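Local coordinates for transcriptional regulator (Streptococcus thermophilus LMD-9, PDB 5JUF), which probably activates transcription of competence genes as the RNPP-family quorum-sensing receptor of the ComRS system, joining a DNA-binding helix-turn-helix domain to a peptide-sensing TPR domain, at residues L130-W135 / H172-K177; N208-I213 / V230-A235; K273-A278 / E288-G293; V201-L206 / E238-Y243. All coordinates share one frame; numbering follows the deposited sequence.

Contact 1 of 4, residues L130-W135 / H172-K177; sequences LSFTSW and HLYGRK. With SO4 (sulfate ion), chain E.
The indole of Trp135 lies over one face of the His172 imidazole in a face-to-face stack, the centroid of its five-membered ring 3.7 Å from that of the histidine and the two planes 22° apart. His172 CD2 sits over the middle of the indole, 3.4 Å from Trp135 CD2, whereas Trp135 CG is displaced toward the rim of the imidazole. Trp135 CB also reaches over the histidine face, adding a CH-pi contact. A chi1 of 61°, which places CG between the backbone N and the carbonyl carbon, brings the indole broadside onto the imidazole. At the far edge of the indole, Arg176 NH2 comes within 3.7 Å of Trp135 CZ2, its guanidinium inclined to the ring plane by 54°.

A second aromatic pair is an offset edge-to-face (T-shaped) one: Phe132 turns its edge to the face of Tyr174, the rings nearly at a right angle and Phe132 CZ 3.8 Å from Tyr174 CE2. Phe132 has positive phi in the Schellman motif that ends helix 117-130, while Tyr174 belongs to the type II turn Leu173-Arg176. Beyond that turn a sulfate, probably from the crystallisation liquor, lies beside Arg176 and Lys177.

Both imidazole nitrogens are hydrogen-bonded, ND1 with Tyr168 O and NE2 with Glu142, which should fix the rotation of the ring under the indole. Tyr145 also stacks on His172. The contact thus joins the loop between helices 117-130 and 139-152 to the end of helix 160-173, at the surface of the TPR domain.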
# COMPACT_ATOMS: atom_id res chain seq x y z
N LEU A 130 2.44 0.91 10.69
CA LEU A 130 2.17 1.93 11.70
C LEU A 130 2.78 1.57 13.05
O LEU A 130 3.23 2.46 13.78
CB LEU A 130 0.67 2.14 11.87
CG LEU A 130 -0.01 3.11 10.92
CD1 LEU A 130 -1.51 2.94 11.08
CD2 LEU A 130 0.40 4.54 11.26
N SER A 131 2.77 0.29 13.41
CA SER A 131 3.38 -0.12 14.66
C SER A 131 4.87 -0.39 14.53
O SER A 131 5.49 -0.79 15.52
CB SER A 131 2.68 -1.38 15.20
OG SER A 131 2.92 -2.48 14.35
N PHE A 132 5.44 -0.20 13.34
CA PHE A 132 6.85 -0.51 13.07
C PHE A 132 7.19 -1.93 13.53
O PHE A 132 8.17 -2.18 14.22
CB PHE A 132 7.78 0.52 13.72
CG PHE A 132 9.13 0.58 13.08
CD1 PHE A 132 9.28 1.04 11.78
CD2 PHE A 132 10.26 0.17 13.79
CE1 PHE A 132 10.53 1.10 11.19
CE2 PHE A 132 11.52 0.22 13.20
CZ PHE A 132 11.65 0.69 11.90
N THR A 133 6.32 -2.85 13.16
CA THR A 133 6.53 -4.26 13.42
C THR A 133 7.36 -4.84 12.28
O THR A 133 6.99 -4.70 11.12
CB THR A 133 5.18 -4.99 13.52
OG1 THR A 133 4.52 -4.55 14.71
CG2 THR A 133 5.39 -6.49 13.56
N SER A 134 8.48 -5.47 12.63
CA SER A 134 9.34 -6.08 11.62
C SER A 134 8.57 -7.11 10.81
O SER A 134 7.88 -7.97 11.37
CB SER A 134 10.55 -6.74 12.28
OG SER A 134 11.26 -5.81 13.07
N TRP A 135 8.69 -7.04 9.49
CA TRP A 135 8.02 -8.03 8.66
C TRP A 135 8.54 -9.43 8.94
O TRP A 135 7.81 -10.41 8.73
CB TRP A 135 8.16 -7.67 7.18
CG TRP A 135 9.58 -7.63 6.72
CD1 TRP A 135 10.40 -6.54 6.69
CD2 TRP A 135 10.36 -8.73 6.25
NE1 TRP A 135 11.64 -6.90 6.22
CE2 TRP A 135 11.64 -8.24 5.94
CE3 TRP A 135 10.09 -10.09 6.06
CZ2 TRP A 135 12.65 -9.05 5.46
CZ3 TRP A 135 11.11 -10.90 5.57
CH2 TRP A 135 12.37 -10.38 5.28
N HIS A 172 9.98 -3.35 3.40
CA HIS A 172 11.06 -4.35 3.40
C HIS A 172 12.42 -3.72 3.07
O HIS A 172 13.46 -4.24 3.49
CB HIS A 172 10.79 -5.47 2.38
CG HIS A 172 9.77 -6.47 2.82
ND1 HIS A 172 8.45 -6.15 3.04
CD2 HIS A 172 9.87 -7.81 3.03
CE1 HIS A 172 7.78 -7.24 3.38
NE2 HIS A 172 8.62 -8.26 3.38
N LEU A 173 12.43 -2.63 2.32
CA LEU A 173 13.69 -2.03 1.88
C LEU A 173 14.25 -1.03 2.88
O LEU A 173 15.39 -0.58 2.70
CB LEU A 173 13.50 -1.32 0.53
CG LEU A 173 13.06 -2.18 -0.65
CD1 LEU A 173 13.13 -1.34 -1.93
CD2 LEU A 173 13.89 -3.44 -0.78
N TYR A 174 13.50 -0.67 3.91
CA TYR A 174 13.91 0.34 4.88
C TYR A 174 15.25 -0.02 5.52
O TYR A 174 15.41 -1.11 6.09
CB TYR A 174 12.83 0.48 5.95
CG TYR A 174 13.11 1.52 7.01
CD1 TYR A 174 12.80 2.85 6.80
CD2 TYR A 174 13.69 1.16 8.22
CE1 TYR A 174 13.05 3.80 7.76
CE2 TYR A 174 13.95 2.11 9.19
CZ TYR A 174 13.62 3.42 8.96
OH TYR A 174 13.87 4.38 9.91
N GLY A 175 16.22 0.89 5.42
CA GLY A 175 17.52 0.67 6.02
C GLY A 175 18.34 -0.47 5.43
O GLY A 175 19.35 -0.85 6.02
N ARG A 176 17.95 -1.01 4.28
CA ARG A 176 18.61 -2.19 3.72
C ARG A 176 19.63 -1.78 2.65
O ARG A 176 19.26 -1.24 1.60
CB ARG A 176 17.58 -3.16 3.13
CG ARG A 176 16.85 -4.00 4.17
CD ARG A 176 17.82 -4.89 4.93
NE ARG A 176 17.16 -5.97 5.65
CZ ARG A 176 16.84 -7.15 5.11
NH1 ARG A 176 17.13 -7.39 3.84
NH2 ARG A 176 16.24 -8.07 5.84
N LYS A 177 20.91 -2.07 2.92
CA LYS A 177 21.97 -1.75 1.96
C LYS A 177 21.85 -2.59 0.69
O LYS A 177 22.15 -2.11 -0.40
CB LYS A 177 23.34 -1.98 2.59
CG LYS A 177 23.51 -1.48 4.01
CD LYS A 177 24.78 -2.06 4.62
CE LYS A 177 24.93 -1.71 6.09
NZ LYS A 177 26.19 -2.27 6.65
S SO4 E . 21.67 -5.29 4.54
O1 SO4 E . 22.79 -4.71 5.27
O2 SO4 E . 20.82 -4.20 4.10
O3 SO4 E . 20.92 -6.19 5.42
O4 SO4 E . 22.12 -6.02 3.37

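Contact 2 of 4, residues N208-I213 / V230-A235; sequences NDLMAI and VDKALA
Leu210 of helix 200-219 meets Lys232 and Ala233 of helix 226-240 inside the TPR-type helical array, where successive helices of the chain pack against one another to build a superhelical scaffold. As a worked example of a large residue set against a small one, the pairing is economical. Leu210 has the most surface buried by the contact, and a single methyl, CD1, makes its close approaches. Ala233, directed toward helix 200-219, presents only a methyl in return, which lets the backbones come near: Leu210 CA and Ala233 CA are 6.4 Å apart. The two side chains themselves meet lightly, Leu210 CD1 lying 4.3 Å from Ala233 CB.

Lys232 contributes the aliphatic base of its chain. Its CB and CG are each 4.0 Å from Leu210 CD1, and the chain then leads away from the leucine. With CG anti to the backbone N (chi1 -160°), the lysine runs extended before bending at its last torsion, and its ammonium is hydrogen-bonded to the carbonyl oxygens of Gln194 and Leu192. The charge is therefore satisfied beside an otherwise apolar contact. Val191 and Leu192 of helix 181-192 also touch Leu210, which makes it a three-helix meeting point. At its closest the leucine methyl rests against main chain rather than side chain, with Leu210 CD1 3.7 Å from Ala233 N.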
# COMPACT_ATOMS: atom_id res chain seq x y z
N ASN A 208 1.90 8.71 0.01
CA ASN A 208 2.80 8.07 0.96
C ASN A 208 3.81 7.16 0.27
O ASN A 208 4.96 7.07 0.69
CB ASN A 208 1.97 7.33 2.02
CG ASN A 208 1.25 8.30 2.96
OD1 ASN A 208 1.70 9.43 3.15
ND2 ASN A 208 0.14 7.86 3.54
N ASP A 209 3.40 6.49 -0.81
CA ASP A 209 4.36 5.71 -1.58
C ASP A 209 5.41 6.60 -2.23
O ASP A 209 6.59 6.24 -2.28
CB ASP A 209 3.63 4.89 -2.65
CG ASP A 209 3.05 3.60 -2.10
OD1 ASP A 209 3.23 3.31 -0.91
OD2 ASP A 209 2.41 2.86 -2.88
N LEU A 210 5.02 7.78 -2.73
CA LEU A 210 6.01 8.69 -3.31
C LEU A 210 7.01 9.15 -2.26
O LEU A 210 8.21 9.27 -2.54
CB LEU A 210 5.32 9.89 -3.98
CG LEU A 210 4.44 9.56 -5.21
CD1 LEU A 210 3.52 10.72 -5.59
CD2 LEU A 210 5.29 9.17 -6.40
N MET A 211 6.55 9.43 -1.03
CA MET A 211 7.46 9.84 0.04
C MET A 211 8.41 8.72 0.40
O MET A 211 9.59 8.96 0.69
CB MET A 211 6.67 10.27 1.28
CG MET A 211 5.79 11.50 1.13
SD MET A 211 6.68 13.00 0.69
CE MET A 211 8.04 12.94 1.86
N ALA A 212 7.91 7.48 0.42
CA ALA A 212 8.78 6.33 0.67
C ALA A 212 9.84 6.21 -0.42
O ALA A 212 11.01 5.93 -0.13
CB ALA A 212 7.96 5.05 0.78
N ILE A 213 9.44 6.42 -1.68
CA ILE A 213 10.40 6.36 -2.78
C ILE A 213 11.47 7.43 -2.61
O ILE A 213 12.67 7.18 -2.76
CB ILE A 213 9.67 6.51 -4.12
CG1 ILE A 213 8.81 5.27 -4.40
CG2 ILE A 213 10.66 6.82 -5.25
CD1 ILE A 213 7.80 5.49 -5.51
N VAL A 230 9.12 14.38 -6.89
CA VAL A 230 8.69 15.63 -6.26
C VAL A 230 7.48 16.22 -6.98
O VAL A 230 6.49 16.60 -6.35
CB VAL A 230 9.86 16.63 -6.22
CG1 VAL A 230 9.35 18.03 -5.83
CG2 VAL A 230 10.94 16.15 -5.25
N ASP A 231 7.56 16.31 -8.31
CA ASP A 231 6.46 16.89 -9.09
C ASP A 231 5.18 16.09 -8.94
O ASP A 231 4.09 16.67 -8.84
CB ASP A 231 6.85 17.01 -10.56
CG ASP A 231 7.86 18.10 -10.82
OD1 ASP A 231 7.96 19.03 -9.98
OD2 ASP A 231 8.55 18.03 -11.86
N LYS A 232 5.27 14.76 -8.95
CA LYS A 232 4.04 13.99 -8.79
C LYS A 232 3.46 14.14 -7.39
O LYS A 232 2.23 14.16 -7.23
CB LYS A 232 4.26 12.51 -9.11
CG LYS A 232 2.94 11.80 -9.44
CD LYS A 232 3.11 10.36 -9.83
CE LYS A 232 1.80 9.77 -10.36
NZ LYS A 232 1.45 10.19 -11.76
N ALA A 233 4.31 14.25 -6.37
CA ALA A 233 3.80 14.48 -5.02
C ALA A 233 3.07 15.81 -4.94
O ALA A 233 2.00 15.91 -4.32
CB ALA A 233 4.95 14.42 -4.01
N LEU A 234 3.62 16.85 -5.58
CA LEU A 234 2.96 18.15 -5.57
C LEU A 234 1.63 18.10 -6.31
O LEU A 234 0.66 18.75 -5.91
CB LEU A 234 3.87 19.21 -6.20
CG LEU A 234 5.12 19.61 -5.40
CD1 LEU A 234 6.01 20.48 -6.26
CD2 LEU A 234 4.74 20.34 -4.12
N ALA A 235 1.56 17.32 -7.39
CA ALA A 235 0.30 17.19 -8.13
C ALA A 235 -0.76 16.48 -7.30
O ALA A 235 -1.93 16.87 -7.32
CB ALA A 235 0.55 16.45 -9.44

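Contact 3 of 4, residues K273-A278 / E288-G293; sequences KAIVFA and ESIKAG
Segments 273-278 and 288-293, on helices 264-280 and 284-296, run almost antiparallel, their axes at 166° and 9.1 Å apart at closest approach, with Ile275 and Ile290 the residues whose CA atoms come nearest. The side chains between them illustrate how beta-branched residues can fill such an interface. Ile290 points toward the facing helix, and its CG2 methyl reaches two neighbours at once: it is 3.6 Å from Ile275 CG1 and 3.9 Å from Ala274 CB. Its other arm carries CD1 to 4.0 Å from Ala274 CB, so that the alanine methyl is met by both branches of the isoleucine. This division of labour follows from the rotamer, in which CG1 stands anti to the carbonyl carbon (chi1 -63°) and CG2 anti to the backbone N.

Ile275 and Ile290 slide past each other in opposite directions, and the outer end of Ile275 goes on to Lys291. Ile275 CD1 lies 3.6 Å from Lys291 CG, the two chains crossing at about a right angle. The lysine thus lends its hydrocarbon part to the contact, then bends at chi3 and carries its ammonium away to Glu288 of its own helix. That salt bridge, Lys291 NZ to Glu288 OE2 at 2.9 Å, uses the syn lone pair of the carboxylate oxygen.

Helix 246-260 packs against the pair: Phe250 touches Ala274, and Pro247 touches Ile290. The hairpin of helices 264-280 and 284-296 is the last of the modelled TPR domain, packed on the helix that precedes it.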
# COMPACT_ATOMS: atom_id res chain seq x y z
N LYS A 273 10.96 27.90 2.21
CA LYS A 273 9.59 27.75 1.73
C LYS A 273 8.80 26.79 2.60
O LYS A 273 7.64 27.05 2.94
CB LYS A 273 9.58 27.29 0.27
CG LYS A 273 10.08 28.33 -0.73
CD LYS A 273 10.08 27.75 -2.15
CE LYS A 273 10.68 28.73 -3.15
NZ LYS A 273 10.69 28.16 -4.53
N ALA A 274 9.41 25.67 3.00
CA ALA A 274 8.74 24.72 3.88
C ALA A 274 8.39 25.36 5.21
O ALA A 274 7.29 25.18 5.73
CB ALA A 274 9.60 23.48 4.09
N ILE A 275 9.34 26.11 5.78
CA ILE A 275 9.15 26.73 7.09
C ILE A 275 8.04 27.77 7.03
O ILE A 275 7.16 27.81 7.90
CB ILE A 275 10.48 27.36 7.57
CG1 ILE A 275 11.51 26.25 7.86
CG2 ILE A 275 10.24 28.25 8.78
CD1 ILE A 275 12.95 26.75 8.01
N VAL A 276 8.07 28.64 6.01
CA VAL A 276 7.02 29.65 5.88
C VAL A 276 5.66 28.99 5.73
O VAL A 276 4.68 29.40 6.36
CB VAL A 276 7.33 30.60 4.71
CG1 VAL A 276 6.10 31.44 4.39
CG2 VAL A 276 8.51 31.52 5.06
N PHE A 277 5.58 27.93 4.93
CA PHE A 277 4.31 27.23 4.73
C PHE A 277 3.80 26.64 6.04
O PHE A 277 2.64 26.83 6.41
CB PHE A 277 4.46 26.14 3.66
CG PHE A 277 3.16 25.71 3.01
CD1 PHE A 277 2.25 24.91 3.70
CD2 PHE A 277 2.85 26.09 1.71
CE1 PHE A 277 1.05 24.50 3.10
CE2 PHE A 277 1.64 25.70 1.11
CZ PHE A 277 0.75 24.90 1.80
N ALA A 278 4.67 25.92 6.76
CA ALA A 278 4.30 25.41 8.08
C ALA A 278 3.83 26.53 9.00
O ALA A 278 2.85 26.38 9.73
CB ALA A 278 5.47 24.65 8.72
N GLU A 288 8.89 23.85 13.72
CA GLU A 288 10.14 23.69 14.47
C GLU A 288 10.91 22.45 14.04
O GLU A 288 12.14 22.44 14.07
CB GLU A 288 9.85 23.64 15.96
CG GLU A 288 9.28 24.93 16.48
CD GLU A 288 10.17 26.11 16.15
OE1 GLU A 288 11.40 26.02 16.32
OE2 GLU A 288 9.63 27.14 15.69
N SER A 289 10.19 21.40 13.63
CA SER A 289 10.85 20.20 13.15
C SER A 289 11.61 20.47 11.85
O SER A 289 12.71 19.95 11.64
CB SER A 289 9.81 19.09 12.95
OG SER A 289 10.42 17.92 12.44
N ILE A 290 11.04 21.30 10.98
CA ILE A 290 11.72 21.64 9.73
C ILE A 290 12.89 22.58 9.99
O ILE A 290 13.96 22.46 9.37
CB ILE A 290 10.71 22.22 8.72
CG1 ILE A 290 9.66 21.16 8.39
CG2 ILE A 290 11.41 22.67 7.45
CD1 ILE A 290 8.60 21.60 7.42
N LYS A 291 12.72 23.54 10.90
CA LYS A 291 13.81 24.43 11.26
C LYS A 291 14.99 23.65 11.83
O LYS A 291 16.15 23.96 11.54
CB LYS A 291 13.31 25.49 12.24
CG LYS A 291 12.45 26.55 11.58
CD LYS A 291 11.57 27.30 12.57
CE LYS A 291 12.37 28.00 13.61
NZ LYS A 291 11.50 28.92 14.41
N ALA A 292 14.72 22.62 12.64
CA ALA A 292 15.77 21.73 13.11
C ALA A 292 16.46 21.01 11.95
O ALA A 292 17.69 20.87 11.94
CB ALA A 292 15.20 20.71 14.10
N GLY A 293 15.68 20.55 10.97
CA GLY A 293 16.28 19.89 9.82
C GLY A 293 17.20 20.81 9.04
O GLY A 293 18.31 20.43 8.67

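Contact 4 of 4, residues V201-L206 / E238-Y243; sequences VYNIVL and EKSQLY
Helices 200-219 and 226-240 form an antiparallel pair of the TPR domain, joined near one end by a side-chain hydrogen bond between Asn203 and Ser240. Asn203 gives its amide ND2 to Ser240 OG at 2.8 Å, in a nearly straight bond of 160° that lies close to the plane of the amide. ND2 is also bonded to the carbonyl oxygen of Trp197, while Ser240 OG has a second partner in Asp200. Each end of the link is thus held by two bonds, which should fix the rotation of the largely buried amide. With chi1 of Ser240 at -70°, its OG stands anti to the carbonyl carbon and also comes 3.3 Å from Asn203 CB.

After the serine, Gln241 takes up positive phi and leaves helical geometry, and Leu242 is the centre of an inverse gamma turn. Leu242 points toward helix 200-219, where its CD1 lies 4.2 Å from Ile204 CG1 as a looser apolar neighbour of the polar link. The side chains of Gln241 and Tyr243 reach back to Glu238: Gln241 NE2 donates to Glu238 O at 3.0 Å, and Tyr243 OH donates to Glu238 OE1, meeting that carboxylate from above its plane.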
# COMPACT_ATOMS: atom_id res chain seq x y z
N VAL A 201 -8.71 8.76 -1.19
CA VAL A 201 -8.13 7.59 -0.55
C VAL A 201 -6.96 7.08 -1.38
O VAL A 201 -5.86 6.84 -0.87
CB VAL A 201 -9.20 6.50 -0.35
CG1 VAL A 201 -8.57 5.23 0.25
CG2 VAL A 201 -10.33 7.04 0.52
N TYR A 202 -7.18 6.90 -2.69
CA TYR A 202 -6.11 6.47 -3.58
C TYR A 202 -4.94 7.44 -3.52
O TYR A 202 -3.77 7.04 -3.39
CB TYR A 202 -6.65 6.37 -5.00
CG TYR A 202 -5.66 5.83 -6.01
CD1 TYR A 202 -5.53 4.45 -6.20
CD2 TYR A 202 -4.86 6.68 -6.78
CE1 TYR A 202 -4.63 3.93 -7.12
CE2 TYR A 202 -3.95 6.18 -7.71
CZ TYR A 202 -3.84 4.80 -7.88
OH TYR A 202 -2.95 4.28 -8.80
N ASN A 203 -5.24 8.74 -3.61
CA ASN A 203 -4.19 9.75 -3.72
C ASN A 203 -3.34 9.80 -2.46
O ASN A 203 -2.13 10.05 -2.53
CB ASN A 203 -4.81 11.12 -4.01
CG ASN A 203 -5.44 11.18 -5.39
OD1 ASN A 203 -5.28 10.26 -6.19
ND2 ASN A 203 -6.14 12.28 -5.67
N ILE A 204 -3.96 9.62 -1.28
CA ILE A 204 -3.19 9.63 -0.04
C ILE A 204 -2.22 8.46 -0.01
O ILE A 204 -1.04 8.62 0.33
CB ILE A 204 -4.14 9.60 1.18
CG1 ILE A 204 -4.80 10.97 1.35
CG2 ILE A 204 -3.38 9.20 2.45
CD1 ILE A 204 -5.93 10.98 2.35
N VAL A 205 -2.69 7.27 -0.38
CA VAL A 205 -1.81 6.10 -0.41
C VAL A 205 -0.72 6.29 -1.44
O VAL A 205 0.46 6.01 -1.18
CB VAL A 205 -2.63 4.82 -0.68
CG1 VAL A 205 -1.68 3.67 -0.96
CG2 VAL A 205 -3.53 4.51 0.52
N LEU A 206 -1.08 6.79 -2.62
CA LEU A 206 -0.08 7.13 -3.63
C LEU A 206 0.94 8.13 -3.08
O LEU A 206 2.15 7.96 -3.27
CB LEU A 206 -0.78 7.69 -4.87
CG LEU A 206 0.10 8.17 -6.03
CD1 LEU A 206 0.97 7.01 -6.54
CD2 LEU A 206 -0.73 8.77 -7.16
N GLU A 238 -2.11 18.89 -4.82
CA GLU A 238 -3.06 19.83 -5.40
C GLU A 238 -4.40 19.16 -5.68
O GLU A 238 -5.46 19.76 -5.45
CB GLU A 238 -2.47 20.44 -6.68
CG GLU A 238 -3.35 21.49 -7.35
CD GLU A 238 -3.35 22.82 -6.60
OE1 GLU A 238 -2.53 22.99 -5.67
OE2 GLU A 238 -4.17 23.69 -6.94
N LYS A 239 -4.39 17.92 -6.17
CA LYS A 239 -5.65 17.28 -6.54
C LYS A 239 -6.50 16.99 -5.31
O LYS A 239 -7.72 17.16 -5.34
CB LYS A 239 -5.39 15.99 -7.31
CG LYS A 239 -5.16 16.19 -8.80
CD LYS A 239 -6.40 16.76 -9.49
CE LYS A 239 -7.54 15.75 -9.55
NZ LYS A 239 -8.53 16.11 -10.63
N SER A 240 -5.88 16.57 -4.21
CA SER A 240 -6.61 16.20 -3.00
C SER A 240 -6.48 17.24 -1.88
O SER A 240 -6.91 16.96 -0.76
CB SER A 240 -6.13 14.83 -2.50
OG SER A 240 -6.56 13.81 -3.39
N GLN A 241 -5.91 18.41 -2.16
CA GLN A 241 -5.78 19.49 -1.18
C GLN A 241 -5.10 19.02 0.11
O GLN A 241 -5.56 19.30 1.22
CB GLN A 241 -7.14 20.12 -0.88
CG GLN A 241 -7.83 20.71 -2.12
CD GLN A 241 -7.17 22.01 -2.58
OE1 GLN A 241 -7.37 23.07 -1.98
NE2 GLN A 241 -6.39 21.93 -3.66
N LEU A 242 -3.98 18.32 -0.04
CA LEU A 242 -3.25 17.76 1.11
C LEU A 242 -2.20 18.75 1.63
O LEU A 242 -1.01 18.44 1.73
CB LEU A 242 -2.61 16.44 0.73
CG LEU A 242 -3.54 15.45 0.04
CD1 LEU A 242 -2.76 14.20 -0.33
CD2 LEU A 242 -4.71 15.15 0.95
N TYR A 243 -2.66 19.94 2.01
CA TYR A 243 -1.71 21.05 2.15
C TYR A 243 -0.77 20.86 3.33
O TYR A 243 0.36 21.35 3.29
CB TYR A 243 -2.47 22.37 2.23
CG TYR A 243 -2.92 22.80 0.85
CD1 TYR A 243 -2.02 22.78 -0.22
CD2 TYR A 243 -4.23 23.15 0.59
CE1 TYR A 243 -2.41 23.14 -1.50
CE2 TYR A 243 -4.64 23.51 -0.69
CZ TYR A 243 -3.71 23.50 -1.73
OH TYR A 243 -4.09 23.85 -3.00

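Overall arrangement
All four contacts lie in the TPR region of ComR. Along the chain, contact 1 closes first, contact 2 is nested inside the loop closed by contact 4, and contact 3 follows. Contacts 2 and 4 share helices 200-219 and 226-240; their centres are about 10 Å apart, and Lys232 CE packs 4.2 Å from Leu206 CD2. Contact 3, on the final helices 264-280 and 284-296, has its centre about 21 Å from that of contact 4, yet Phe277 touches the backbone of Tyr243. Contact 1 stands apart, about 19 Å from contact 2 between centres. Together they sample an array built by stacking successive helices, a scaffold consistent with peptide sensing in RNPP regulators.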